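Local coordinates for cucumber peeling cupredoxin (Cucumis sativus, PDB 1JER), which binds a single copper(II) ion in a cupredoxin fold and probably serves as an electron carrier, as its relatives among the blue copper proteins do, at residues Ser24-Ala27 / Ala28-Phe32; Cys90-Gly93 / Thr94-Ser97. All blocks are in the same frame, centred on the assembly; numbering follows the deposited sequence.

Both contacts are local, each within one continuous run of chain, and both are partly buried. They lie on opposite sides of the centre of the chain, with centres about 21 Å apart and nearest atoms about 11 Å apart. Contact 1 is the end of helix 22-28 and the lead into strand 32-33. Its inner side chains are aromatic and aliphatic, its outer ones largely exposed, and its polar bonds are mostly backbone ones. Contact 2 is the loop between strands 84-89 and 101-107, where two side chains bind copper and waters bridge the backbone. Strand 101-107 relates them: it packs against contact 1 and follows the loop of contact 2.

Contact 1 of 2, residues Ser24-Ala27 / Ala28-Phe32; sequences SQWA and AGKTF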
loop_
_atom_site.group_PDB
_atom_site.type_symbol
_atom_site.label_atom_id
_atom_site.label_comp_id
_atom_site.label_asym_id
_atom_site.label_seq_id
_atom_site.Cartn_x
_atom_site.Cartn_y
_atom_site.Cartn_z
ATOM N N SER A 24 -18.149 9.090 -7.005
ATOM C CA SER A 24 -19.104 8.619 -5.967
ATOM C C SER A 24 -20.015 7.576 -6.550
ATOM O O SER A 24 -20.462 6.634 -5.882
ATOM C CB SER A 24 -19.759 9.738 -5.232
ATOM O OG SER A 24 -20.572 10.504 -6.089
ATOM N N GLN A 25 -20.255 7.596 -7.885
ATOM C CA GLN A 25 -21.019 6.439 -8.408
ATOM C C GLN A 25 -20.162 5.192 -8.389
ATOM O O GLN A 25 -20.647 4.065 -8.218
ATOM C CB GLN A 25 -21.487 6.743 -9.845
ATOM C CG GLN A 25 -22.656 7.738 -9.854
ATOM C CD GLN A 25 -23.205 8.014 -11.230
ATOM O OE1 GLN A 25 -22.482 8.041 -12.224
ATOM N NE2 GLN A 25 -24.514 8.251 -11.304
ATOM N N TRP A 26 -18.842 5.341 -8.630
ATOM C CA TRP A 26 -17.981 4.169 -8.654
ATOM C C TRP A 26 -17.955 3.543 -7.264
ATOM O O TRP A 26 -18.114 2.329 -7.094
ATOM C CB TRP A 26 -16.506 4.656 -9.018
ATOM C CG TRP A 26 -15.552 3.487 -8.842
ATOM C CD1 TRP A 26 -15.341 2.481 -9.732
ATOM C CD2 TRP A 26 -14.700 3.231 -7.713
ATOM N NE1 TRP A 26 -14.414 1.594 -9.198
ATOM C CE2 TRP A 26 -14.017 2.041 -7.974
ATOM C CE3 TRP A 26 -14.465 3.897 -6.509
ATOM C CZ2 TRP A 26 -13.100 1.456 -7.079
ATOM C CZ3 TRP A 26 -13.564 3.328 -5.630
ATOM C CH2 TRP A 26 -12.885 2.137 -5.910
ATOM N N ALA A 27 -17.795 4.370 -6.230
ATOM C CA ALA A 27 -17.712 3.858 -4.856
ATOM C C ALA A 27 -19.039 3.208 -4.435
ATOM O O ALA A 27 -19.002 2.183 -3.741
ATOM C CB ALA A 27 -17.401 5.004 -3.896
ATOM N N ALA A 28 -20.166 3.754 -4.882
ATOM C CA ALA A 28 -21.464 3.152 -4.437
ATOM C C ALA A 28 -21.707 1.798 -5.039
ATOM O O ALA A 28 -22.630 1.058 -4.600
ATOM C CB ALA A 28 -22.579 4.136 -4.824
ATOM N N GLY A 29 -20.971 1.350 -6.054
ATOM C CA GLY A 29 -21.147 0.028 -6.589
ATOM C C GLY A 29 -20.304 -1.030 -5.919
ATOM O O GLY A 29 -20.303 -2.190 -6.358
ATOM N N LYS A 30 -19.502 -0.673 -4.918
ATOM C CA LYS A 30 -18.570 -1.643 -4.296
ATOM C C LYS A 30 -18.871 -1.747 -2.769
ATOM O O LYS A 30 -19.495 -0.877 -2.209
ATOM C CB LYS A 30 -17.141 -1.012 -4.314
ATOM C CG LYS A 30 -16.721 -0.568 -5.706
ATOM C CD LYS A 30 -16.394 -1.726 -6.580
ATOM C CE LYS A 30 -15.810 -1.260 -7.937
ATOM N NZ LYS A 30 -15.083 -2.427 -8.549
ATOM N N THR A 31 -18.282 -2.797 -2.173
ATOM C CA THR A 31 -18.316 -2.885 -0.678
ATOM C C THR A 31 -16.837 -2.921 -0.226
ATOM O O THR A 31 -16.070 -3.706 -0.826
ATOM C CB THR A 31 -18.996 -4.182 -0.248
ATOM O OG1 THR A 31 -20.384 -4.051 -0.524
ATOM C CG2 THR A 31 -18.852 -4.444 1.249
ATOM N N PHE A 32 -16.448 -2.051 0.672
ATOM C CA PHE A 32 -15.017 -1.980 1.053
ATOM C C PHE A 32 -14.865 -2.540 2.480
ATOM O O PHE A 32 -15.579 -2.059 3.352
ATOM C CB PHE A 32 -14.620 -0.473 1.092
ATOM C CG PHE A 32 -14.753 0.157 -0.297
ATOM C CD1 PHE A 32 -13.789 -0.074 -1.262
ATOM C CD2 PHE A 32 -15.854 0.937 -0.601
ATOM C CE1 PHE A 32 -13.929 0.488 -2.528
ATOM C CE2 PHE A 32 -16.008 1.486 -1.882
ATOM C CZ PHE A 32 -15.040 1.255 -2.843
#
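The backbone of Ser24-Phe32 leaves helix 22-28 through a bond from Ala28 N to Ser24 O (3.1 Å), followed by two i to i+3 bonds, Gly29 N to Trp26 O (3.2 Å) and Lys30 N to Ala27 O (3.1 Å). Gly29 N also makes a weak bond to Gln25 O. In the two i to i+3 bonds the donor stands above the carbonyl plane, 60° out of it at Trp26 O. The chain then extends toward strand 32-33. Trp26 is the main side chain. Its CG lies anti to the backbone N (chi1 171°), which brings the indole round to Lys30 and Phe32. The lysine chain bends at chi2 (-73°) and crosses the indole obliquely, CG over one face and CE 3.4 Å from Trp26 NE1. The six-membered ring meets Phe32 obliquely; CZ3 of Trp26 is 3.8 Å from CZ of Phe32. Phe32 CE2 also lies 3.6 Å from Ala27 O and 4.3 Å from Ala27 CB. Trp26 and Ala27 rest on Leu102 of strand 101-107, and Phe32 on Ile104. Trp26 NE1 is hydrogen-bonded to Asp10, which also forms a long, weak ion pair with Lys30 NZ. A leucine in place of Trp26 would probably leave Asp10 without its indole donor and open a gap beside Phe32 and the Lys30 chain. The chemistry is thus divided: apolar groups join the helix end to the sheet, while Asp10 gives the indole N-H a partner and is only a long, weak mate for the lysine amine.

Contact 2 of 2, residues Cys90-Gly93 / Thr94-Ser97; sequences CTVG and THCS. With CU (copper (II) ion), chain B.
Two ligands of one copper ion, Cys90 and His95, stand only five residues apart, and a type II' beta turn from Val92 ends on the histidine. Cys90 SG binds the metal at 2.2 Å and His95 ND1 at 2.0 Å. The thiolate sits anti to the backbone N of its own residue (chi1 176°), pointing at the metal. It also accepts a bond from Val92 N (3.5 Å, N-H...S angle 163°), which may temper the charge on the sulfur. His47 and Gln100 complete the site. A glutamine ligand replaces the methionine of most blue copper proteins, as is characteristic of stellacyanins.

The turn holds the imidazole in place. His95 N donates to Val92 O (3.0 Å), almost in line with the carbonyl, and the same oxygen lies over one face of the ring, toward its rim. Val92 CG1 makes a CH-pi contact with the ring, 3.9 Å from its centroid. Gly93 has a positive phi (45°), which favours glycine at this corner. Water 1 bridges the two limbs of the loop: it lies within donating distance of Cys90 O (2.7 Å) and Val92 O, more acceptors being in reach than it has protons, and it accepts from Cys96 N (2.9 Å). Water 2 similarly joins Gly93 O to Ser97 N.

The loop follows strand 84-89 and leads to strand 101-107, its antiparallel neighbour in the sheet. The disulfide from Cys96 to Cys61 ties it to the chain just beyond helix 55-60.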
loop_
_atom_site.group_PDB
_atom_site.type_symbol
_atom_site.label_atom_id
_atom_site.label_comp_id
_atom_site.label_asym_id
_atom_site.label_seq_id
_atom_site.Cartn_x
_atom_site.Cartn_y
_atom_site.Cartn_z
ATOM N N CYS A 90 -7.188 14.677 -4.789
ATOM C CA CYS A 90 -5.966 15.090 -5.494
ATOM C C CYS A 90 -5.800 16.597 -5.163
ATOM O O CYS A 90 -6.794 17.334 -5.246
ATOM C CB CYS A 90 -6.237 14.999 -7.030
ATOM S SG CYS A 90 -4.738 15.651 -7.890
ATOM N N THR A 91 -4.623 16.983 -4.707
ATOM C CA THR A 91 -4.431 18.364 -4.243
ATOM C C THR A 91 -3.823 19.236 -5.323
ATOM O O THR A 91 -3.471 20.383 -5.086
ATOM C CB THR A 91 -3.571 18.439 -2.980
ATOM O OG1 THR A 91 -2.254 17.991 -3.233
ATOM C CG2 THR A 91 -4.138 17.556 -1.865
ATOM N N VAL A 92 -3.716 18.704 -6.546
ATOM C CA VAL A 92 -3.140 19.561 -7.625
ATOM C C VAL A 92 -4.169 20.540 -8.095
ATOM O O VAL A 92 -5.289 20.212 -8.442
ATOM C CB VAL A 92 -2.665 18.680 -8.776
ATOM C CG1 VAL A 92 -2.383 19.477 -10.039
ATOM C CG2 VAL A 92 -1.514 17.796 -8.382
ATOM N N GLY A 93 -3.764 21.845 -8.179
ATOM C CA GLY A 93 -4.630 22.814 -8.786
ATOM C C GLY A 93 -6.061 22.817 -8.444
ATOM O O GLY A 93 -6.430 22.922 -7.243
ATOM N N THR A 94 -6.957 22.765 -9.427
ATOM C CA THR A 94 -8.405 22.769 -9.105
ATOM C C THR A 94 -9.001 21.371 -9.228
ATOM O O THR A 94 -10.235 21.218 -9.341
ATOM C CB THR A 94 -9.138 23.679 -10.136
ATOM O OG1 THR A 94 -8.819 23.226 -11.446
ATOM C CG2 THR A 94 -8.540 25.104 -10.046
ATOM N N HIS A 95 -8.176 20.334 -9.271
ATOM C CA HIS A 95 -8.706 18.982 -9.531
ATOM C C HIS A 95 -9.751 18.568 -8.507
ATOM O O HIS A 95 -10.790 17.979 -8.829
ATOM C CB HIS A 95 -7.541 17.998 -9.542
ATOM C CG HIS A 95 -6.574 18.261 -10.651
ATOM N ND1 HIS A 95 -5.551 17.414 -10.936
ATOM C CD2 HIS A 95 -6.485 19.277 -11.542
ATOM C CE1 HIS A 95 -4.837 17.851 -11.958
ATOM N NE2 HIS A 95 -5.397 19.003 -12.347
ATOM N N CYS A 96 -9.490 18.855 -7.223
ATOM C CA CYS A 96 -10.509 18.417 -6.224
ATOM C C CYS A 96 -11.796 19.151 -6.463
ATOM O O CYS A 96 -12.892 18.588 -6.496
ATOM C CB CYS A 96 -9.918 18.704 -4.843
ATOM S SG CYS A 96 -10.998 18.382 -3.438
ATOM N N SER A 97 -11.741 20.487 -6.691
ATOM C CA SER A 97 -13.022 21.173 -6.927
ATOM C C SER A 97 -13.748 20.668 -8.179
ATOM O O SER A 97 -14.940 20.943 -8.259
ATOM C CB SER A 97 -12.737 22.684 -7.230
ATOM O OG SER A 97 -12.134 23.234 -6.083
HETATM CU CU CU B . -5.248 15.619 -10.008
HETATM O O HOH W 1 -7.051 19.842 -6.102
HETATM O O HOH W 2 -9.199 22.022 -5.848
#